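Local coordinates for 3-deoxy-D-manno-octulosonate 8-phosphate phosphatase KdsC (PDB 4NAV), which probably hydrolyses 3-deoxy-D-manno-octulosonate 8-phosphate to the free sugar acid KDO and inorganic phosphate, with magnesium as cofactor, in lipopolysaccharide biosynthesis, at residues A47-V50 against L51-Q54; H139-I142 against A143-Q147. All coordinates share one frame; numbering follows the deposited sequence.

Overall arrangement
From the N terminus, the chain first passes Asp26 and Asp28, the predicted magnesium and substrate residues at a strand end of the parallel sheet. It then forms the antiparallel hairpin of strands 35-38 and 44-49. Contact 1 lies where that hairpin turns into helix 50-61. Contact 2 comes much later, after the last sheet strand, 131-133. There the short helix 140-143 ends in a turn that leads on toward helix 158-169. Both contacts are local and close no long loop. They follow in series, neither nested nor crossed, with centres 24 Å apart and no touch between them. Contact 1 faces the second subunit, contact 2 the third.

Contact 1. Residues A47-V50 against L51-Q54; sequences AFNV and LDGQ
Asn49 meets Leu51 and Asp52 at the point where strand 44-49 becomes helix 50-61. Before it, Ala47 and Phe48 continue the strand, pairing antiparallel with a strand of the second subunit, and the Phe48 ring meets Tyr38 of that subunit edge-to-face. At Asn49 the side chain turns in over the helix start. Its CG is anti to the backbone N (chi1 175°), which sets OD1 before the first turn. Asn49 OD1 accepts from Asp52 N at 3.0 Å, with the donor tilted 15° from the amide carbonyl plane. A second bond, from Leu51 N to Asn49 OD1, is bent and weak. This is a side-chain N-cap on a strand-to-helix junction of the HAD-type fold. The Asn49 backbone joins in: its O takes Gly53 N at 3.0 Å. The Asp52 carboxylate comes alongside, with OD2 3.5 Å from Asn49 CB, while its OD1 accepts from Arg160 N on helix 158-169. Val50 continues the helical bonding, its O accepting from Gln54 N at 2.9 Å. The Val50 side chain leans from the helix start onto Asp28 of the second subunit.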
ATOM      1  N   ALA A  47      -5.789  -7.517   3.474  1.00 39.70           N
ATOM      2  CA  ALA A  47      -6.565  -6.592   2.683  1.00 38.96           C
ATOM      3  C   ALA A  47      -7.155  -7.267   1.465  1.00 38.83           C
ATOM      4  O   ALA A  47      -6.430  -7.732   0.574  1.00 41.83           O
ATOM      5  CB  ALA A  47      -5.716  -5.425   2.255  1.00 38.21           C
ATOM      6  N   PHE A  48      -8.477  -7.309   1.415  1.00 38.78           N
ATOM      7  CA  PHE A  48      -9.189  -7.704   0.201  1.00 37.64           C
ATOM      8  C   PHE A  48      -9.548  -6.450  -0.582  1.00 37.63           C
ATOM      9  O   PHE A  48      -9.297  -5.343  -0.114  1.00 39.21           O
ATOM     10  CB  PHE A  48     -10.456  -8.477   0.560  1.00 38.25           C
ATOM     11  CG  PHE A  48     -10.187  -9.711   1.347  1.00 38.54           C
ATOM     12  CD1 PHE A  48      -9.905 -10.900   0.708  1.00 37.92           C
ATOM     13  CD2 PHE A  48     -10.138  -9.669   2.723  1.00 39.22           C
ATOM     14  CE1 PHE A  48      -9.622 -12.048   1.442  1.00 38.11           C
ATOM     15  CE2 PHE A  48      -9.841 -10.804   3.454  1.00 39.80           C
ATOM     16  CZ  PHE A  48      -9.591 -11.999   2.815  1.00 38.92           C
ATOM     17  N   ASN A  49     -10.095  -6.635  -1.782  1.00 36.50           N
ATOM     18  CA  ASN A  49     -10.291  -5.571  -2.744  1.00 36.24           C
ATOM     19  C   ASN A  49     -11.749  -5.539  -3.177  1.00 36.66           C
ATOM     20  O   ASN A  49     -12.279  -6.584  -3.519  1.00 36.60           O
ATOM     21  CB  ASN A  49      -9.429  -5.860  -3.959  1.00 36.39           C
ATOM     22  CG  ASN A  49      -9.649  -4.853  -5.075  1.00 37.07           C
ATOM     23  OD1 ASN A  49     -10.645  -4.924  -5.813  1.00 36.07           O
ATOM     24  ND2 ASN A  49      -8.664  -3.973  -5.276  1.00 37.67           N
ATOM     25  N   VAL A  50     -12.371  -4.364  -3.255  1.00 36.15           N
ATOM     26  CA  VAL A  50     -13.785  -4.307  -3.587  1.00 36.94           C
ATOM     27  C   VAL A  50     -14.121  -4.665  -5.006  1.00 35.74           C
ATOM     28  O   VAL A  50     -15.200  -5.176  -5.241  1.00 34.08           O
ATOM     29  CB  VAL A  50     -14.446  -2.943  -3.300  1.00 40.72           C
ATOM     30  CG1 VAL A  50     -14.349  -2.625  -1.804  1.00 42.02           C
ATOM     31  CG2 VAL A  50     -13.847  -1.831  -4.169  1.00 41.45           C
ATOM     32  N   LEU A  51     -13.213  -4.405  -5.956  1.00 35.92           N
ATOM     33  CA  LEU A  51     -13.436  -4.863  -7.338  1.00 35.21           C
ATOM     34  C   LEU A  51     -13.462  -6.371  -7.399  1.00 32.79           C
ATOM     35  O   LEU A  51     -14.305  -6.964  -8.066  1.00 34.11           O
ATOM     36  CB  LEU A  51     -12.370  -4.367  -8.290  1.00 36.24           C
ATOM     37  CG  LEU A  51     -12.202  -2.846  -8.393  1.00 38.19           C
ATOM     38  CD1 LEU A  51     -11.094  -2.486  -9.411  1.00 37.93           C
ATOM     39  CD2 LEU A  51     -13.505  -2.120  -8.729  1.00 38.38           C
ATOM     40  N   ASP A  52     -12.569  -6.994  -6.660  1.00 30.91           N
ATOM     41  CA  ASP A  52     -12.597  -8.443  -6.543  1.00 30.25           C
ATOM     42  C   ASP A  52     -13.937  -8.898  -5.955  1.00 30.63           C
ATOM     43  O   ASP A  52     -14.586  -9.800  -6.481  1.00 30.44           O
ATOM     44  CB  ASP A  52     -11.381  -8.955  -5.749  1.00 30.04           C
ATOM     45  CG  ASP A  52     -10.043  -8.782  -6.505  1.00 29.03           C
ATOM     46  OD1 ASP A  52     -10.031  -8.658  -7.746  1.00 28.41           O
ATOM     47  OD2 ASP A  52      -8.971  -8.791  -5.853  1.00 30.58           O
ATOM     48  N   GLY A  53     -14.391  -8.242  -4.894  1.00 31.83           N
ATOM     49  CA  GLY A  53     -15.695  -8.563  -4.272  1.00 33.00           C
ATOM     50  C   GLY A  53     -16.871  -8.459  -5.217  1.00 33.77           C
ATOM     51  O   GLY A  53     -17.704  -9.366  -5.295  1.00 33.41           O
ATOM     52  N   GLN A  54     -16.936  -7.346  -5.941  1.00 34.26           N
ATOM     53  CA  GLN A  54     -17.958  -7.189  -6.933  1.00 34.64           C
ATOM     54  C   GLN A  54     -17.868  -8.340  -7.960  1.00 33.11           C
ATOM     55  O   GLN A  54     -18.885  -8.924  -8.305  1.00 31.62           O
ATOM     56  CB  GLN A  54     -17.843  -5.831  -7.623  1.00 35.46           C
ATOM     57  CG  GLN A  54     -19.015  -5.476  -8.530  1.00 36.32           C
ATOM     58  CD  GLN A  54     -20.349  -5.549  -7.790  1.00 38.09           C
ATOM     59  OE1 GLN A  54     -20.575  -4.826  -6.832  1.00 39.70           O
ATOM     60  NE2 GLN A  54     -21.246  -6.397  -8.263  1.00 38.30           N
TER

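Contact 2. Residues H139-I142 against A143-Q147; sequences HPWI and AERVQ
Trp141 has Glu144 OE1 at its ring edge, near the ring plane, 4.0 Å from Trp141 CD1. The His139 ring lies over one face of the Trp141 indole, toward its rim. Pro140 CD sits over one face of the His139 ring, toward its rim. Tyr3 of the third subunit meets the indole edge-to-face, and its N donates to Glu144 OE2. Arg145 NH2 approaches Trp141 CD1 obliquely at 3.7 Å, with the guanidinium plane turned 68° from the ring. The guanidinium edge is directed at the Trp141 carbonyl. Arg145 NE gives Trp141 O a nearly straight bond (177°) of 2.8 Å, in the plane of both groups, and NH2 adds a weak one. The bend at chi3 (-89°) folds the arginine back over the helix end. Arg145 NH2 also makes a salt bridge to Glu144 OE1 at 2.7 Å. Helix 140-143 closes here into a type I beta turn from Ala143 to Val146. Ala143 N bonds to His139 O, Glu144 N to Pro140 O, and Arg145 N to Ile142 O. The His139 backbone is hydrogen-bonded to Asp118, a predicted magnesium ligand. Ile142 CG2 meets Val146 CG2 at 4.4 Å, and both side chains rest on Leu126 of helix 123-126, where Ile142 also packs on Leu123. The Arg145 charge thus lies against a carbonyl at a helix C-terminus and beside a carboxylate, which would be expected to stabilise it.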
ATOM      1  N   HIS A 139       4.428 -16.463  -7.676  1.00 34.73           N
ATOM      2  CA  HIS A 139       5.775 -17.036  -7.660  1.00 35.54           C
ATOM      3  C   HIS A 139       6.127 -17.663  -9.007  1.00 35.09           C
ATOM      4  O   HIS A 139       5.296 -18.337  -9.592  1.00 35.91           O
ATOM      5  CB  HIS A 139       5.908 -18.109  -6.578  1.00 37.32           C
ATOM      6  CG  HIS A 139       7.324 -18.528  -6.333  1.00 39.37           C
ATOM      7  ND1 HIS A 139       8.148 -17.859  -5.455  1.00 40.75           N
ATOM      8  CD2 HIS A 139       8.086 -19.489  -6.898  1.00 40.68           C
ATOM      9  CE1 HIS A 139       9.355 -18.392  -5.484  1.00 42.00           C
ATOM     10  NE2 HIS A 139       9.350 -19.374  -6.363  1.00 42.56           N
ATOM     11  N   PRO A 140       7.348 -17.447  -9.510  1.00 35.24           N
ATOM     12  CA  PRO A 140       7.736 -18.010 -10.815  1.00 35.65           C
ATOM     13  C   PRO A 140       7.531 -19.527 -10.960  1.00 35.88           C
ATOM     14  O   PRO A 140       7.197 -19.990 -12.054  1.00 34.43           O
ATOM     15  CB  PRO A 140       9.230 -17.690 -10.930  1.00 36.59           C
ATOM     16  CG  PRO A 140       9.449 -16.557 -10.008  1.00 36.90           C
ATOM     17  CD  PRO A 140       8.437 -16.662  -8.907  1.00 36.40           C
ATOM     18  N   TRP A 141       7.729 -20.287  -9.894  1.00 36.38           N
ATOM     19  CA  TRP A 141       7.441 -21.717  -9.963  1.00 38.96           C
ATOM     20  C   TRP A 141       6.005 -22.064 -10.320  1.00 38.48           C
ATOM     21  O   TRP A 141       5.768 -23.109 -10.914  1.00 39.50           O
ATOM     22  CB  TRP A 141       7.818 -22.448  -8.682  1.00 40.08           C
ATOM     23  CG  TRP A 141       9.259 -22.529  -8.479  1.00 42.26           C
ATOM     24  CD1 TRP A 141      10.242 -22.641  -9.451  1.00 43.11           C
ATOM     25  CD2 TRP A 141       9.931 -22.534  -7.232  1.00 43.96           C
ATOM     26  NE1 TRP A 141      11.478 -22.684  -8.861  1.00 45.44           N
ATOM     27  CE2 TRP A 141      11.321 -22.622  -7.502  1.00 44.93           C
ATOM     28  CE3 TRP A 141       9.505 -22.466  -5.914  1.00 44.10           C
ATOM     29  CZ2 TRP A 141      12.268 -22.639  -6.507  1.00 46.61           C
ATOM     30  CZ3 TRP A 141      10.474 -22.484  -4.899  1.00 45.90           C
ATOM     31  CH2 TRP A 141      11.831 -22.568  -5.207  1.00 46.98           C
ATOM     32  N   ILE A 142       5.075 -21.176  -9.979  1.00 37.65           N
ATOM     33  CA  ILE A 142       3.663 -21.329 -10.311  1.00 36.80           C
ATOM     34  C   ILE A 142       3.388 -20.710 -11.678  1.00 35.92           C
ATOM     35  O   ILE A 142       2.743 -21.344 -12.531  1.00 37.71           O
ATOM     36  CB  ILE A 142       2.764 -20.678  -9.222  1.00 36.52           C
ATOM     37  CG1 ILE A 142       2.460 -21.673  -8.091  1.00 37.30           C
ATOM     38  CG2 ILE A 142       1.428 -20.217  -9.797  1.00 35.00           C
ATOM     39  CD1 ILE A 142       3.679 -22.318  -7.472  1.00 39.16           C
ATOM     40  N   ALA A 143       3.840 -19.476 -11.874  1.00 34.12           N
ATOM     41  CA  ALA A 143       3.729 -18.802 -13.173  1.00 34.33           C
ATOM     42  C   ALA A 143       4.131 -19.728 -14.342  1.00 35.34           C
ATOM     43  O   ALA A 143       3.395 -19.883 -15.296  1.00 35.45           O
ATOM     44  CB  ALA A 143       4.602 -17.550 -13.180  1.00 33.96           C
ATOM     45  N   GLU A 144       5.303 -20.345 -14.219  1.00 37.20           N
ATOM     46  CA  GLU A 144       5.860 -21.280 -15.197  1.00 38.58           C
ATOM     47  C   GLU A 144       4.966 -22.437 -15.525  1.00 39.25           C
ATOM     48  O   GLU A 144       5.150 -23.075 -16.562  1.00 39.32           O
ATOM     49  CB  GLU A 144       7.052 -21.975 -14.583  1.00 40.98           C
ATOM     50  CG  GLU A 144       8.412 -21.404 -14.841  1.00 42.35           C
ATOM     51  CD  GLU A 144       9.443 -22.340 -14.251  1.00 43.15           C
ATOM     52  OE1 GLU A 144       9.123 -23.053 -13.293  1.00 42.09           O
ATOM     53  OE2 GLU A 144      10.564 -22.374 -14.746  1.00 47.35           O
ATOM     54  N   ARG A 145       4.101 -22.795 -14.583  1.00 38.86           N
ATOM     55  CA  ARG A 145       3.322 -24.015 -14.701  1.00 39.97           C
ATOM     56  C   ARG A 145       1.853 -23.746 -15.031  1.00 39.10           C
ATOM     57  O   ARG A 145       1.062 -24.674 -15.139  1.00 40.68           O
ATOM     58  CB  ARG A 145       3.506 -24.875 -13.434  1.00 41.56           C
ATOM     59  CG  ARG A 145       4.587 -25.943 -13.590  1.00 44.13           C
ATOM     60  CD  ARG A 145       5.162 -26.488 -12.290  1.00 45.08           C
ATOM     61  NE  ARG A 145       6.285 -25.648 -11.905  1.00 46.76           N
ATOM     62  CZ  ARG A 145       7.579 -25.976 -11.965  1.00 46.31           C
ATOM     63  NH1 ARG A 145       7.996 -27.160 -12.381  1.00 46.56           N
ATOM     64  NH2 ARG A 145       8.465 -25.075 -11.598  1.00 46.42           N
ATOM     65  N   VAL A 146       1.499 -22.477 -15.217  1.00 37.46           N
ATOM     66  CA  VAL A 146       0.136 -22.082 -15.573  1.00 34.93           C
ATOM     67  C   VAL A 146       0.156 -21.109 -16.733  1.00 34.64           C
ATOM     68  O   VAL A 146       0.879 -20.131 -16.719  1.00 32.88           O
ATOM     69  CB  VAL A 146      -0.522 -21.355 -14.403  1.00 33.65           C
ATOM     70  CG1 VAL A 146      -1.931 -20.930 -14.781  1.00 32.09           C
ATOM     71  CG2 VAL A 146      -0.522 -22.249 -13.164  1.00 34.03           C
ATOM     72  N   GLN A 147      -0.663 -21.353 -17.734  1.00 36.00           N
ATOM     73  CA  GLN A 147      -0.613 -20.532 -18.937  1.00 38.19           C
ATOM     74  C   GLN A 147      -1.296 -19.177 -18.774  1.00 35.93           C
ATOM     75  O   GLN A 147      -0.741 -18.149 -19.168  1.00 35.14           O
ATOM     76  CB  GLN A 147      -1.116 -21.353 -20.093  1.00 42.44           C
ATOM     77  CG  GLN A 147      -0.439 -22.710 -19.982  1.00 48.33           C
ATOM     78  CD  GLN A 147      -0.427 -23.498 -21.261  1.00 54.19           C
ATOM     79  OE1 GLN A 147      -1.431 -23.528 -22.000  1.00 54.48           O
ATOM     80  NE2 GLN A 147       0.710 -24.150 -21.541  1.00 54.90           N
TER